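Dehydrogenase (Thermotoga maritima, PDB 3EZY) catalyses the NAD(+)-dependent oxidation of myo-inositol to scyllo-inosose, probably as part of a myo-inositol degradation pathway. Local coordinates at residues H146-T151 and Q239-F244; S152-P157 and N229-V234; N123-R128 and P302-E307. All blocks are in the same frame, centred on the assembly; numbering follows the deposited sequence.

From the N terminus the chain first builds the NAD-binding Rossmann domain, and on leaving its last strand, 118-121, reaches 123-128, the first half of contact 3. After helix 128-138, strand 145-153 supplies 146-151 of contact 1 and the first two residues of 152-157 of contact 2, which runs on as a loop. The chain returns at 229-234 to close contact 2, then at 239-244 to close contact 1, and at 302-307 to close contact 3. The three closures are concentric, and none crosses another. Contacts 1 and 2 join strand 145-153 to its two neighbours in the mixed sheet, whereas contact 3 ties the segment after the Rossmann sheet to the loop leading into helix 306-325.

Contact 1: H146-T151 and Q239-F244; sequences HVLRIT and QRIEVF
Val147 and Phe244 begin an antiparallel pairing of two inner strands in the mixed sheet of the C-terminal domain, the short axes running at 174°. Backbone bonds make up the first group. Arg149 and Glu242 form a hydrogen-bonded pair with N...O distances of 2.8 Å each way, and Thr151 pairs likewise with Arg240. At the Val147 end Phe244 O accepts from both His146 N (2.7 Å) and Val147 N (2.9 Å), a classic beta bulge.

Apolar contacts form the second group, on the face of Leu148, Ile150, Ile241 and Val243. With CG anti to its backbone N (chi1 174°), Leu148 brings CD1 against both Val243 CG2 at 4.0 Å and Ile241 CG2 at 4.1 Å.

The third group is polar, on the face of Arg149, Thr151, Arg240 and Glu242. The Arg149 chain bends at chi2 (-106°), bringing NE (2.8 Å) and NH2 (3.0 Å) side-on to Thr151 OG1, which lies in the guanidinium plane. Arg240 NH1 lies over one face of this group; the two like charges share a partner on another chain, Glu242 OE1 of the second subunit, whose salt bridges to both would offset them. Arg240 NE also pairs with Asp238. Glu242 forms a salt bridge with Arg153 of the second subunit; a water that donates to its OE1 accepts only a weak bond from Arg149 NH1. Replacing Arg149 by a leucine would probably leave Glu242 of the second subunit short of one cationic partner and Thr151 OG1 without this two-nitrogen grip.

Helices 128-138 and 174-185 cover the apolar face, the second subunit meets the polar one, and strands 224-230 and 248-252 flank the pair within the sheet.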
loop_
_atom_site.group_PDB
_atom_site.type_symbol
_atom_site.label_atom_id
_atom_site.label_comp_id
_atom_site.label_asym_id
_atom_site.label_seq_id
_atom_site.Cartn_x
_atom_site.Cartn_y
_atom_site.Cartn_z
ATOM N N HIS A 146 -7.236 20.675 11.907
ATOM C CA HIS A 146 -7.958 21.604 11.043
ATOM C C HIS A 146 -9.193 20.948 10.401
ATOM O O HIS A 146 -10.284 21.514 10.361
ATOM C CB HIS A 146 -6.996 22.126 9.956
ATOM C CG HIS A 146 -5.957 23.087 10.488
ATOM N ND1 HIS A 146 -5.045 23.728 9.675
ATOM C CD2 HIS A 146 -5.723 23.541 11.745
ATOM C CE1 HIS A 146 -4.261 24.500 10.411
ATOM N NE2 HIS A 146 -4.652 24.410 11.675
ATOM N N VAL A 147 -9.023 19.735 9.893
ATOM C CA VAL A 147 -10.149 19.080 9.207
ATOM C C VAL A 147 -10.259 17.621 9.597
ATOM O O VAL A 147 -9.252 16.881 9.585
ATOM C CB VAL A 147 -9.942 19.118 7.692
ATOM C CG1 VAL A 147 -11.079 18.315 6.957
ATOM C CG2 VAL A 147 -9.916 20.538 7.224
ATOM N N LEU A 148 -11.475 17.211 9.933
ATOM C CA LEU A 148 -11.805 15.810 10.243
ATOM C C LEU A 148 -12.581 15.210 9.087
ATOM O O LEU A 148 -13.529 15.831 8.588
ATOM C CB LEU A 148 -12.705 15.715 11.489
ATOM C CG LEU A 148 -13.299 14.351 11.916
ATOM C CD1 LEU A 148 -12.235 13.340 12.323
ATOM C CD2 LEU A 148 -14.378 14.511 13.058
ATOM N N ARG A 149 -12.243 13.980 8.719
ATOM C CA ARG A 149 -13.054 13.225 7.777
ATOM C C ARG A 149 -13.393 11.839 8.317
ATOM O O ARG A 149 -12.491 11.097 8.727
ATOM C CB ARG A 149 -12.289 13.044 6.494
ATOM C CG ARG A 149 -13.019 12.210 5.482
ATOM C CD ARG A 149 -12.471 10.796 5.309
ATOM N NE ARG A 149 -13.212 10.085 4.250
ATOM C CZ ARG A 149 -12.797 9.971 2.976
ATOM N NH1 ARG A 149 -11.638 10.540 2.584
ATOM N NH2 ARG A 149 -13.563 9.312 2.079
ATOM N N ILE A 150 -14.677 11.485 8.281
ATOM C CA ILE A 150 -15.115 10.154 8.654
ATOM C C ILE A 150 -16.015 9.594 7.574
ATOM O O ILE A 150 -16.965 10.239 7.119
ATOM C CB ILE A 150 -15.883 10.157 10.005
ATOM C CG1 ILE A 150 -14.986 10.686 11.138
ATOM C CG2 ILE A 150 -16.523 8.758 10.300
ATOM C CD1 ILE A 150 -15.715 10.849 12.481
ATOM N N THR A 151 -15.715 8.379 7.154
ATOM C CA THR A 151 -16.606 7.667 6.242
ATOM C C THR A 151 -17.038 6.456 7.004
ATOM O O THR A 151 -16.186 5.757 7.547
ATOM C CB THR A 151 -15.830 7.230 4.997
ATOM O OG1 THR A 151 -15.437 8.402 4.278
ATOM C CG2 THR A 151 -16.659 6.281 4.103
ATOM N N GLN A 239 -15.105 1.980 7.188
ATOM C CA GLN A 239 -15.105 2.906 8.266
ATOM C C GLN A 239 -13.707 3.517 8.403
ATOM O O GLN A 239 -12.798 2.896 8.966
ATOM C CB GLN A 239 -15.499 2.177 9.546
ATOM C CG GLN A 239 -16.937 1.684 9.476
ATOM C CD GLN A 239 -17.321 0.807 10.632
ATOM O OE1 GLN A 239 -16.474 0.298 11.341
ATOM N NE2 GLN A 239 -18.601 0.661 10.850
ATOM N N ARG A 240 -13.514 4.690 7.804
ATOM C CA ARG A 240 -12.214 5.312 7.832
ATOM C C ARG A 240 -12.267 6.580 8.614
ATOM O O ARG A 240 -13.283 7.237 8.657
ATOM C CB ARG A 240 -11.719 5.615 6.410
ATOM C CG ARG A 240 -11.241 4.352 5.657
ATOM C CD ARG A 240 -10.975 4.682 4.222
ATOM N NE ARG A 240 -12.228 4.692 3.478
ATOM C CZ ARG A 240 -12.545 5.554 2.515
ATOM N NH1 ARG A 240 -11.733 6.537 2.220
ATOM N NH2 ARG A 240 -13.708 5.461 1.863
ATOM N N ILE A 241 -11.142 6.955 9.217
ATOM C CA ILE A 241 -11.064 8.260 9.875
ATOM C C ILE A 241 -9.784 8.950 9.424
ATOM O O ILE A 241 -8.724 8.325 9.366
ATOM C CB ILE A 241 -11.015 8.123 11.426
ATOM C CG1 ILE A 241 -12.313 7.471 11.929
ATOM C CG2 ILE A 241 -10.756 9.530 12.040
ATOM C CD1 ILE A 241 -12.324 7.040 13.476
ATOM N N GLU A 242 -9.883 10.227 9.070
ATOM C CA GLU A 242 -8.690 11.008 8.827
ATOM C C GLU A 242 -8.760 12.327 9.605
ATOM O O GLU A 242 -9.826 12.968 9.707
ATOM C CB GLU A 242 -8.528 11.266 7.307
ATOM C CG GLU A 242 -7.469 12.258 7.003
ATOM C CD GLU A 242 -7.569 12.761 5.572
ATOM O OE1 GLU A 242 -8.113 12.006 4.723
ATOM O OE2 GLU A 242 -7.115 13.894 5.341
ATOM N N VAL A 243 -7.624 12.730 10.144
ATOM C CA VAL A 243 -7.478 14.075 10.734
ATOM C C VAL A 243 -6.320 14.830 10.064
ATOM O O VAL A 243 -5.166 14.359 10.035
ATOM C CB VAL A 243 -7.245 14.050 12.291
ATOM C CG1 VAL A 243 -7.218 15.523 12.887
ATOM C CG2 VAL A 243 -8.326 13.214 12.984
ATOM N N PHE A 244 -6.615 16.028 9.588
ATOM C CA PHE A 244 -5.589 16.842 8.992
ATOM C C PHE A 244 -5.371 18.058 9.890
ATOM O O PHE A 244 -6.332 18.680 10.328
ATOM C CB PHE A 244 -6.047 17.290 7.614
ATOM C CG PHE A 244 -5.259 18.440 7.056
ATOM C CD1 PHE A 244 -4.006 18.211 6.479
ATOM C CD2 PHE A 244 -5.786 19.727 7.044
ATOM C CE1 PHE A 244 -3.268 19.281 5.923
ATOM C CE2 PHE A 244 -5.039 20.803 6.511
ATOM C CZ PHE A 244 -3.790 20.569 5.961
HETATM O O HOH W 1 -9.248 15.286 7.066
HETATM O O HOH W 2 -10.109 13.055 2.945
#

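Contact 2: S152-P157 and N229-V234; sequences SRDPAP and NSRRAV
Ser152 and Asn229 meet where two parallel neighbours of the C-terminal-domain sheet, strands 145-153 and 224-230, reach their ends, and an ST turn follows at once: Ser230 OG accepts from Arg232 N. The tight part lies here. Asn229 ND2 donates to Ser152 O over 3.0 Å at 178°, in the amide plane and on a carbonyl lone pair. Thr174 bonds OD1 and Asp177 shares ND2 with Ser152 O, so both ends of the amide are held, which probably fixes its rotation. Beyond the strands Asp154 N donates to Ser230 O, and Ala233 N to Asp154 O at 2.7 Å. Beside them, Arg153 CB packs on Ala233 CB at 3.9 Å, while CG of the same arginine lies by Ser230 CB. Its extended chain takes the guanidinium to Asp228 and to Glu242 of the second subunit.

Toward solvent the fit is looser and partly water-mediated. Asp154 and Arg231 run side by side, yet OD2 and NH1 remain 4.1 Å apart, beyond a salt bridge, while Arg231 NH2 binds Asp172. One water donates to Asp154 OD2 and to the carbonyl of the exposed Ala156, and accepts from Arg231 NH1. Pro157 brings its ring to the backbone of Arg231, with CD 3.4 Å from Arg231 O; its nitrogen, having no hydrogen, lies 3.0 Å from that oxygen without a bond.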
loop_
_atom_site.group_PDB
_atom_site.type_symbol
_atom_site.label_atom_id
_atom_site.label_comp_id
_atom_site.label_asym_id
_atom_site.label_seq_id
_atom_site.Cartn_x
_atom_site.Cartn_y
_atom_site.Cartn_z
ATOM N N SER A 152 -18.341 6.216 7.088
ATOM C CA SER A 152 -18.855 5.001 7.730
ATOM C C SER A 152 -19.997 4.453 6.939
ATOM O O SER A 152 -21.090 5.051 6.908
ATOM C CB SER A 152 -19.325 5.256 9.159
ATOM O OG SER A 152 -18.212 5.640 9.961
ATOM N N ARG A 153 -19.736 3.311 6.308
ATOM C CA ARG A 153 -20.692 2.613 5.452
ATOM C C ARG A 153 -20.804 1.151 5.927
ATOM O O ARG A 153 -19.780 0.514 6.276
ATOM C CB ARG A 153 -20.244 2.669 3.972
ATOM C CG ARG A 153 -19.715 4.015 3.520
ATOM C CD ARG A 153 -19.290 4.038 2.032
ATOM N NE ARG A 153 -19.016 5.417 1.621
ATOM C CZ ARG A 153 -17.981 5.814 0.900
ATOM N NH1 ARG A 153 -17.078 4.931 0.416
ATOM N NH2 ARG A 153 -17.856 7.116 0.654
ATOM N N ASP A 154 -22.035 0.636 5.935
ATOM C CA ASP A 154 -22.360 -0.760 6.308
ATOM C C ASP A 154 -22.535 -1.590 5.037
ATOM O O ASP A 154 -22.849 -1.031 3.987
ATOM C CB ASP A 154 -23.675 -0.844 7.105
ATOM C CG ASP A 154 -23.559 -0.320 8.531
ATOM O OD1 ASP A 154 -22.439 -0.252 9.102
ATOM O OD2 ASP A 154 -24.610 0.057 9.095
ATOM N N PRO A 155 -22.310 -2.914 5.120
ATOM C CA PRO A 155 -22.539 -3.747 3.922
ATOM C C PRO A 155 -24.019 -3.831 3.525
ATOM O O PRO A 155 -24.316 -3.943 2.324
ATOM C CB PRO A 155 -22.017 -5.144 4.315
ATOM C CG PRO A 155 -21.621 -5.049 5.778
ATOM C CD PRO A 155 -21.449 -3.590 6.112
ATOM N N ALA A 156 -24.935 -3.737 4.489
ATOM C CA ALA A 156 -26.369 -3.824 4.174
ATOM C C ALA A 156 -27.208 -3.000 5.128
ATOM O O ALA A 156 -26.808 -2.806 6.272
ATOM C CB ALA A 156 -26.831 -5.307 4.220
ATOM N N PRO A 157 -28.382 -2.516 4.666
ATOM C CA PRO A 157 -29.323 -1.857 5.573
ATOM C C PRO A 157 -29.953 -2.861 6.553
ATOM O O PRO A 157 -30.025 -4.058 6.229
ATOM C CB PRO A 157 -30.394 -1.267 4.637
ATOM C CG PRO A 157 -29.931 -1.556 3.188
ATOM C CD PRO A 157 -28.852 -2.585 3.264
ATOM N N ASN A 229 -22.122 8.768 5.215
ATOM C CA ASN A 229 -22.673 7.451 5.599
ATOM C C ASN A 229 -23.371 6.790 4.411
ATOM O O ASN A 229 -24.000 7.480 3.613
ATOM C CB ASN A 229 -23.795 7.606 6.637
ATOM C CG ASN A 229 -23.296 8.027 8.005
ATOM O OD1 ASN A 229 -23.805 8.989 8.602
ATOM N ND2 ASN A 229 -22.275 7.343 8.494
ATOM N N SER A 230 -23.296 5.465 4.301
ATOM C CA SER A 230 -24.120 4.774 3.338
ATOM C C SER A 230 -24.609 3.540 4.015
ATOM O O SER A 230 -23.831 2.844 4.698
ATOM C CB SER A 230 -23.350 4.360 2.059
ATOM O OG SER A 230 -24.264 3.661 1.173
ATOM N N ARG A 231 -25.862 3.182 3.755
ATOM C CA ARG A 231 -26.377 1.948 4.323
ATOM C C ARG A 231 -25.978 0.682 3.529
ATOM O O ARG A 231 -26.328 -0.430 3.937
ATOM C CB ARG A 231 -27.922 1.991 4.411
ATOM C CG ARG A 231 -28.488 2.892 5.487
ATOM C CD ARG A 231 -28.655 2.148 6.736
ATOM N NE ARG A 231 -29.409 2.886 7.740
ATOM C CZ ARG A 231 -29.221 2.686 9.033
ATOM N NH1 ARG A 231 -28.302 1.785 9.418
ATOM N NH2 ARG A 231 -29.927 3.356 9.926
ATOM N N ARG A 232 -25.349 0.833 2.369
ATOM C CA ARG A 232 -24.953 -0.340 1.607
ATOM C C ARG A 232 -23.651 -0.158 0.819
ATOM O O ARG A 232 -23.659 0.417 -0.267
ATOM C CB ARG A 232 -26.052 -0.790 0.634
ATOM C CG ARG A 232 -25.795 -2.221 0.161
ATOM C CD ARG A 232 -26.160 -2.458 -1.258
ATOM N NE ARG A 232 -27.596 -2.641 -1.381
ATOM C CZ ARG A 232 -28.302 -2.354 -2.483
ATOM N NH1 ARG A 232 -27.690 -1.861 -3.563
ATOM N NH2 ARG A 232 -29.623 -2.553 -2.504
ATOM N N ALA A 233 -22.536 -0.613 1.365
ATOM C CA ALA A 233 -21.304 -0.704 0.563
ATOM C C ALA A 233 -21.091 -2.183 0.221
ATOM O O ALA A 233 -20.951 -3.018 1.110
ATOM C CB ALA A 233 -20.108 -0.136 1.319
ATOM N N VAL A 234 -21.069 -2.514 -1.067
ATOM C CA VAL A 234 -21.076 -3.929 -1.437
ATOM C C VAL A 234 -19.756 -4.616 -1.119
ATOM O O VAL A 234 -19.695 -5.834 -1.031
ATOM C CB VAL A 234 -21.454 -4.144 -2.913
ATOM C CG1 VAL A 234 -22.850 -3.576 -3.188
ATOM C CG2 VAL A 234 -20.399 -3.529 -3.819
HETATM O O HOH W 3 -26.813 -0.263 7.864
#

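Contact 3: N123-R128 and P302-E307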
loop_
_atom_site.group_PDB
_atom_site.type_symbol
_atom_site.label_atom_id
_atom_site.label_comp_id
_atom_site.label_asym_id
_atom_site.label_seq_id
_atom_site.Cartn_x
_atom_site.Cartn_y
_atom_site.Cartn_z
ATOM N N ASN A 123 -18.928 1.423 21.291
ATOM C CA ASN A 123 -17.836 0.458 21.181
ATOM C C ASN A 123 -16.701 0.867 20.239
ATOM O O ASN A 123 -15.583 0.428 20.401
ATOM C CB ASN A 123 -18.365 -0.930 20.743
ATOM C CG ASN A 123 -19.024 -0.889 19.368
ATOM O OD1 ASN A 123 -20.058 -0.243 19.197
ATOM N ND2 ASN A 123 -18.430 -1.571 18.380
ATOM N N ARG A 124 -16.973 1.676 19.229
ATOM C CA ARG A 124 -15.897 2.011 18.288
ATOM C C ARG A 124 -14.789 2.837 18.941
ATOM O O ARG A 124 -13.710 2.930 18.368
ATOM C CB ARG A 124 -16.419 2.718 17.018
ATOM C CG ARG A 124 -17.594 1.969 16.358
ATOM C CD ARG A 124 -18.000 2.533 14.997
ATOM N NE ARG A 124 -19.236 1.856 14.524
ATOM C CZ ARG A 124 -20.058 2.361 13.598
ATOM N NH1 ARG A 124 -19.760 3.525 13.013
ATOM N NH2 ARG A 124 -21.167 1.701 13.240
ATOM N N ARG A 125 -15.029 3.459 20.103
ATOM C CA ARG A 125 -13.877 4.119 20.779
ATOM C C ARG A 125 -12.826 3.099 21.150
ATOM O O ARG A 125 -11.724 3.494 21.489
ATOM C CB ARG A 125 -14.248 4.811 22.078
ATOM C CG ARG A 125 -15.227 5.961 21.901
ATOM C CD ARG A 125 -15.250 6.809 23.147
ATOM N NE ARG A 125 -16.218 7.902 23.056
ATOM C CZ ARG A 125 -16.219 8.923 23.903
ATOM N NH1 ARG A 125 -15.358 8.910 24.895
ATOM N NH2 ARG A 125 -17.097 9.931 23.777
ATOM N N PHE A 126 -13.185 1.793 21.151
ATOM C CA PHE A 126 -12.264 0.789 21.629
ATOM C C PHE A 126 -11.744 -0.065 20.505
ATOM O O PHE A 126 -11.126 -1.083 20.784
ATOM C CB PHE A 126 -12.913 -0.090 22.742
ATOM C CG PHE A 126 -13.415 0.730 23.925
ATOM C CD1 PHE A 126 -12.560 1.049 24.971
ATOM C CD2 PHE A 126 -14.716 1.252 23.930
ATOM C CE1 PHE A 126 -12.994 1.834 26.046
ATOM C CE2 PHE A 126 -15.171 2.033 25.005
ATOM C CZ PHE A 126 -14.297 2.321 26.068
ATOM N N ASP A 127 -12.075 0.284 19.257
ATOM C CA ASP A 127 -11.423 -0.272 18.049
ATOM C C ASP A 127 -9.916 0.044 18.090
ATOM O O ASP A 127 -9.509 1.197 18.277
ATOM C CB ASP A 127 -12.100 0.354 16.797
ATOM C CG ASP A 127 -11.440 -0.057 15.471
ATOM O OD1 ASP A 127 -10.280 0.346 15.208
ATOM O OD2 ASP A 127 -12.095 -0.746 14.651
ATOM N N ARG A 128 -9.057 -0.970 17.983
ATOM C CA ARG A 128 -7.639 -0.692 18.177
ATOM C C ARG A 128 -7.084 0.366 17.206
ATOM O O ARG A 128 -6.187 1.118 17.591
ATOM C CB ARG A 128 -6.771 -1.967 18.091
ATOM C CG ARG A 128 -6.837 -2.628 16.734
ATOM C CD ARG A 128 -6.325 -4.075 16.738
ATOM N NE ARG A 128 -4.871 -4.134 16.645
ATOM C CZ ARG A 128 -4.051 -4.390 17.667
ATOM N NH1 ARG A 128 -2.733 -4.428 17.462
ATOM N NH2 ARG A 128 -4.548 -4.622 18.892
ATOM N N PRO A 302 -17.194 6.428 34.395
ATOM C CA PRO A 302 -17.139 5.537 33.223
ATOM C C PRO A 302 -16.279 6.136 32.068
ATOM O O PRO A 302 -16.288 7.352 31.878
ATOM C CB PRO A 302 -18.584 5.474 32.767
ATOM C CG PRO A 302 -19.249 6.778 33.347
ATOM C CD PRO A 302 -18.491 7.108 34.579
ATOM N N ALA A 303 -15.602 5.296 31.283
ATOM C CA ALA A 303 -14.805 5.805 30.157
ATOM C C ALA A 303 -15.676 6.509 29.123
ATOM O O ALA A 303 -15.258 7.484 28.469
ATOM C CB ALA A 303 -14.014 4.649 29.482
ATOM N N VAL A 304 -16.885 5.990 28.931
ATOM C CA VAL A 304 -17.848 6.631 28.064
ATOM C C VAL A 304 -19.093 6.874 28.917
ATOM O O VAL A 304 -19.698 5.926 29.419
ATOM C CB VAL A 304 -18.248 5.746 26.877
ATOM C CG1 VAL A 304 -19.181 6.536 25.933
ATOM C CG2 VAL A 304 -17.007 5.170 26.143
ATOM N N SER A 305 -19.492 8.125 29.066
ATOM C CA SER A 305 -20.481 8.464 30.110
ATOM C C SER A 305 -21.883 8.700 29.544
ATOM O O SER A 305 -22.110 8.594 28.324
ATOM C CB SER A 305 -20.026 9.705 30.870
ATOM O OG SER A 305 -20.125 10.807 29.983
ATOM N N GLY A 306 -22.835 8.993 30.432
ATOM C CA GLY A 306 -24.180 9.235 29.966
ATOM C C GLY A 306 -24.243 10.497 29.153
ATOM O O GLY A 306 -24.972 10.601 28.164
ATOM N N GLU A 307 -23.474 11.470 29.598
ATOM C CA GLU A 307 -23.335 12.740 28.916
ATOM C C GLU A 307 -22.807 12.583 27.467
ATOM O O GLU A 307 -23.264 13.285 26.571
ATOM C CB GLU A 307 -22.425 13.653 29.757
ATOM C CG GLU A 307 -23.095 14.163 31.068
ATOM C CD GLU A 307 -23.097 13.148 32.289
ATOM O OE1 GLU A 307 -23.657 13.554 33.333
ATOM O OE2 GLU A 307 -22.552 11.994 32.256
HETATM O O HOH W 4 -13.311 7.282 26.320
HETATM O O HOH W 5 -15.931 10.004 27.776
#
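Arg125 and Phe126 close on Val304 from two sides, with one methyl of the valine, CG2, serving both. Arg125 can be traced outward. Its CB bond points toward 302-307, and the chain runs extended from CG to NE (chi2 -165°, chi3 -178°), which carries CD across Val304, 3.8 Å from CG2. NE passes the same methyl at 4.2 Å. The guanidinium then lies with one face over Val304 CG1, the methyl sitting 4.3 Å above the plane and over its centre. At the tip NH1 donates to two waters, one of them at the edge in plane, and both waters donate to Ala303 O; NH1 is 3.8 Å from that oxygen, so the link is solvent-bridged. NH2 forms a salt bridge with Asp179.

Phe126 completes the packing through CE2, 3.8 Å from Val304 CG2, while Ala303 CB approaches the ring edge at CZ, 4.1 Å away. Val304 also bonds by its backbone to Thr120 of strand 118-121. Asp127 and Ser305 N-cap helices 128-138 and 306-325: a 3-10 turn (123-126) and a loop, each leading into a capped helix, meet beside the last Rossmann strand, where a Gfo/Idh/MocA chain passes into its C-terminal domain.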